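Local coordinates for basic membrane lipoprotein (Brucella melitensis biovar Abortus, PDB 3S99), which binds adenine and probably other purines such as guanine, and may be part of an ABC-type system for their uptake, at residues V224-G229 and A243-L248. Residues are numbered along the deposited sequence; the frame is centred on the assembly and turned at random.
Sequences VAHDRG and APDTQL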
ATOM      1  N   VAL A 224       4.762   8.022 -17.331  1.00 25.06           N
ATOM      2  CA  VAL A 224       3.842   8.472 -18.389  1.00 24.85           C
ATOM      3  C   VAL A 224       3.299   9.852 -18.023  1.00 25.54           C
ATOM      4  O   VAL A 224       3.322  10.785 -18.843  1.00 24.71           O
ATOM      5  CB  VAL A 224       2.654   7.525 -18.583  1.00 24.40           C
ATOM      6  CG1 VAL A 224       1.593   8.198 -19.435  1.00 24.49           C
ATOM      7  CG2 VAL A 224       3.114   6.156 -19.212  1.00 25.09           C
ATOM      8  N   ALA A 225       2.810   9.980 -16.786  1.00 24.25           N
ATOM      9  CA  ALA A 225       2.293  11.261 -16.314  1.00 25.19           C
ATOM     10  C   ALA A 225       3.375  12.339 -16.446  1.00 27.15           C
ATOM     11  O   ALA A 225       3.108  13.426 -16.940  1.00 28.25           O
ATOM     12  CB  ALA A 225       1.794  11.151 -14.864  1.00 23.29           C
ATOM     13  N   HIS A 226       4.601  12.027 -16.042  1.00 28.99           N
ATOM     14  CA  HIS A 226       5.667  13.018 -16.113  1.00 31.10           C
ATOM     15  C   HIS A 226       5.912  13.394 -17.570  1.00 32.88           C
ATOM     16  O   HIS A 226       5.967  14.572 -17.889  1.00 32.72           O
ATOM     17  CB  HIS A 226       6.973  12.509 -15.499  1.00 31.58           C
ATOM     18  CG  HIS A 226       8.102  13.483 -15.619  1.00 34.21           C
ATOM     19  ND1 HIS A 226       9.161  13.297 -16.480  1.00 37.99           N
ATOM     20  CD2 HIS A 226       8.307  14.684 -15.025  1.00 36.84           C
ATOM     21  CE1 HIS A 226       9.988  14.325 -16.388  1.00 39.87           C
ATOM     22  NE2 HIS A 226       9.488  15.188 -15.520  1.00 38.50           N
ATOM     23  N   ASP A 227       6.043  12.385 -18.432  1.00 34.39           N
ATOM     24  CA  ASP A 227       6.146  12.592 -19.898  1.00 36.60           C
ATOM     25  C   ASP A 227       5.052  13.515 -20.443  1.00 36.40           C
ATOM     26  O   ASP A 227       5.323  14.303 -21.346  1.00 37.70           O
ATOM     27  CB  ASP A 227       6.104  11.249 -20.664  1.00 37.49           C
ATOM     28  CG  ASP A 227       7.402  10.443 -20.540  1.00 40.84           C
ATOM     29  OD1 ASP A 227       8.433  11.021 -20.105  1.00 45.21           O
ATOM     30  OD2 ASP A 227       7.396   9.226 -20.897  1.00 45.58           O
ATOM     31  N   ARG A 228       3.834  13.445 -19.892  1.00 34.95           N
ATOM     32  CA  ARG A 228       2.744  14.361 -20.304  1.00 35.31           C
ATOM     33  C   ARG A 228       2.589  15.649 -19.453  1.00 33.81           C
ATOM     34  O   ARG A 228       1.641  16.413 -19.651  1.00 33.21           O
ATOM     35  CB  ARG A 228       1.391  13.621 -20.375  1.00 35.14           C
ATOM     36  CG  ARG A 228       1.399  12.206 -21.051  1.00 38.92           C
ATOM     37  CD  ARG A 228       1.475  12.214 -22.575  1.00 43.56           C
ATOM     38  NE  ARG A 228       0.886  11.003 -23.194  1.00 47.79           N
ATOM     39  CZ  ARG A 228       1.537   9.868 -23.518  1.00 49.52           C
ATOM     40  NH1 ARG A 228       0.875   8.876 -24.091  1.00 49.72           N
ATOM     41  NH2 ARG A 228       2.833   9.699 -23.284  1.00 50.84           N
ATOM     42  N   GLY A 229       3.516  15.914 -18.535  1.00 32.70           N
ATOM     43  CA  GLY A 229       3.392  17.065 -17.622  1.00 31.98           C
ATOM     44  C   GLY A 229       2.202  17.025 -16.657  1.00 30.34           C
ATOM     45  O   GLY A 229       1.739  18.068 -16.215  1.00 30.45           O
ATOM     46  N   ALA A 243       9.906  11.418 -11.650  1.00 26.83           N
ATOM     47  CA  ALA A 243       8.923  12.455 -11.933  1.00 26.86           C
ATOM     48  C   ALA A 243       9.283  13.693 -11.104  1.00 26.88           C
ATOM     49  O   ALA A 243       8.489  14.121 -10.271  1.00 25.97           O
ATOM     50  CB  ALA A 243       7.498  11.955 -11.588  1.00 26.20           C
ATOM     51  N   PRO A 244      10.488  14.251 -11.326  1.00 27.31           N
ATOM     52  CA  PRO A 244      11.069  15.235 -10.417  1.00 27.80           C
ATOM     53  C   PRO A 244      10.250  16.506 -10.282  1.00 27.98           C
ATOM     54  O   PRO A 244      10.193  17.067  -9.208  1.00 28.40           O
ATOM     55  CB  PRO A 244      12.452  15.554 -11.034  1.00 29.58           C
ATOM     56  CG  PRO A 244      12.665  14.593 -12.133  1.00 29.83           C
ATOM     57  CD  PRO A 244      11.333  14.008 -12.510  1.00 28.56           C
ATOM     58  N   ASP A 245       9.636  16.963 -11.362  1.00 28.52           N
ATOM     59  CA  ASP A 245       8.831  18.158 -11.301  1.00 29.36           C
ATOM     60  C   ASP A 245       7.329  17.874 -11.265  1.00 27.74           C
ATOM     61  O   ASP A 245       6.543  18.818 -11.246  1.00 27.17           O
ATOM     62  CB  ASP A 245       9.187  19.138 -12.436  1.00 31.53           C
ATOM     63  CG  ASP A 245       8.968  18.560 -13.824  1.00 34.47           C
ATOM     64  OD1 ASP A 245       8.832  17.334 -13.981  1.00 38.68           O
ATOM     65  OD2 ASP A 245       8.953  19.355 -14.778  1.00 40.75           O
ATOM     66  N   THR A 246       6.913  16.599 -11.204  1.00 25.90           N
ATOM     67  CA  THR A 246       5.466  16.322 -11.209  1.00 24.25           C
ATOM     68  C   THR A 246       4.952  15.441 -10.074  1.00 22.37           C
ATOM     69  O   THR A 246       3.748  15.442  -9.812  1.00 21.64           O
ATOM     70  CB  THR A 246       4.996  15.746 -12.555  1.00 24.62           C
ATOM     71  OG1 THR A 246       5.786  14.601 -12.876  1.00 23.97           O
ATOM     72  CG2 THR A 246       5.104  16.803 -13.668  1.00 25.36           C
ATOM     73  N   GLN A 247       5.819  14.709  -9.373  1.00 21.99           N
ATOM     74  CA  GLN A 247       5.346  14.018  -8.183  1.00 20.62           C
ATOM     75  C   GLN A 247       4.997  15.033  -7.108  1.00 19.97           C
ATOM     76  O   GLN A 247       5.801  15.912  -6.782  1.00 20.84           O
ATOM     77  CB  GLN A 247       6.326  12.991  -7.624  1.00 20.72           C
ATOM     78  CG  GLN A 247       5.674  12.168  -6.466  1.00 19.56           C
ATOM     79  CD  GLN A 247       6.636  11.236  -5.763  1.00 20.53           C
ATOM     80  OE1 GLN A 247       6.688  10.050  -6.077  1.00 21.68           O
ATOM     81  NE2 GLN A 247       7.394  11.762  -4.787  1.00 22.43           N
ATOM     82  N   LEU A 248       3.810  14.887  -6.531  1.00 18.99           N
ATOM     83  CA  LEU A 248       3.338  15.773  -5.451  1.00 17.98           C
ATOM     84  C   LEU A 248       3.776  15.242  -4.089  1.00 17.98           C
ATOM     85  O   LEU A 248       4.194  15.989  -3.221  1.00 19.38           O
ATOM     86  CB  LEU A 248       1.828  15.875  -5.516  1.00 17.58           C
ATOM     87  CG  LEU A 248       1.276  16.531  -6.792  1.00 18.34           C
ATOM     88  CD1 LEU A 248      -0.181  16.177  -7.030  1.00 17.14           C
ATOM     89  CD2 LEU A 248       1.455  18.056  -6.733  1.00 18.44           C
TER
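A243 meets H226 where the turn 243-246 passes the last turn of helix 220-227: its CA lies obliquely to the imidazole, and the two CB atoms are 4.0 Å apart. H226 touches four consecutive residues of the turn because its CG lies anti to the backbone N (chi1 177°), which carries the imidazole off the helix and across the turn. Next, P244 sets its CD over one face of that ring, 4.0 Å from the centroid and 25° off the normal, a CH-pi contact. D245 comes to the rim instead: its OD1 lies near the ring plane and takes a weak, strongly bent hydrogen bond from H226 NE2, although the placing of that oxygen is doubtful. T246 closes the set, its OG1 standing at the ring edge 3.3 Å from H226 CD2 while its CG2 reaches the backbone of G229. Within the turn, A243 O accepts from both T246 N and Q247 N. G229, at positive phi, is the C' residue of the Schellman motif ending the helix. A backbone hydrogen bond links T246 to A232. The helix of beta-alpha-beta unit 211-214/220-227/231-236 thus packs its C-terminal end against the turn entering neighbouring parallel strand 247-253, consistent with a type 1 periplasmic-binding-protein fold.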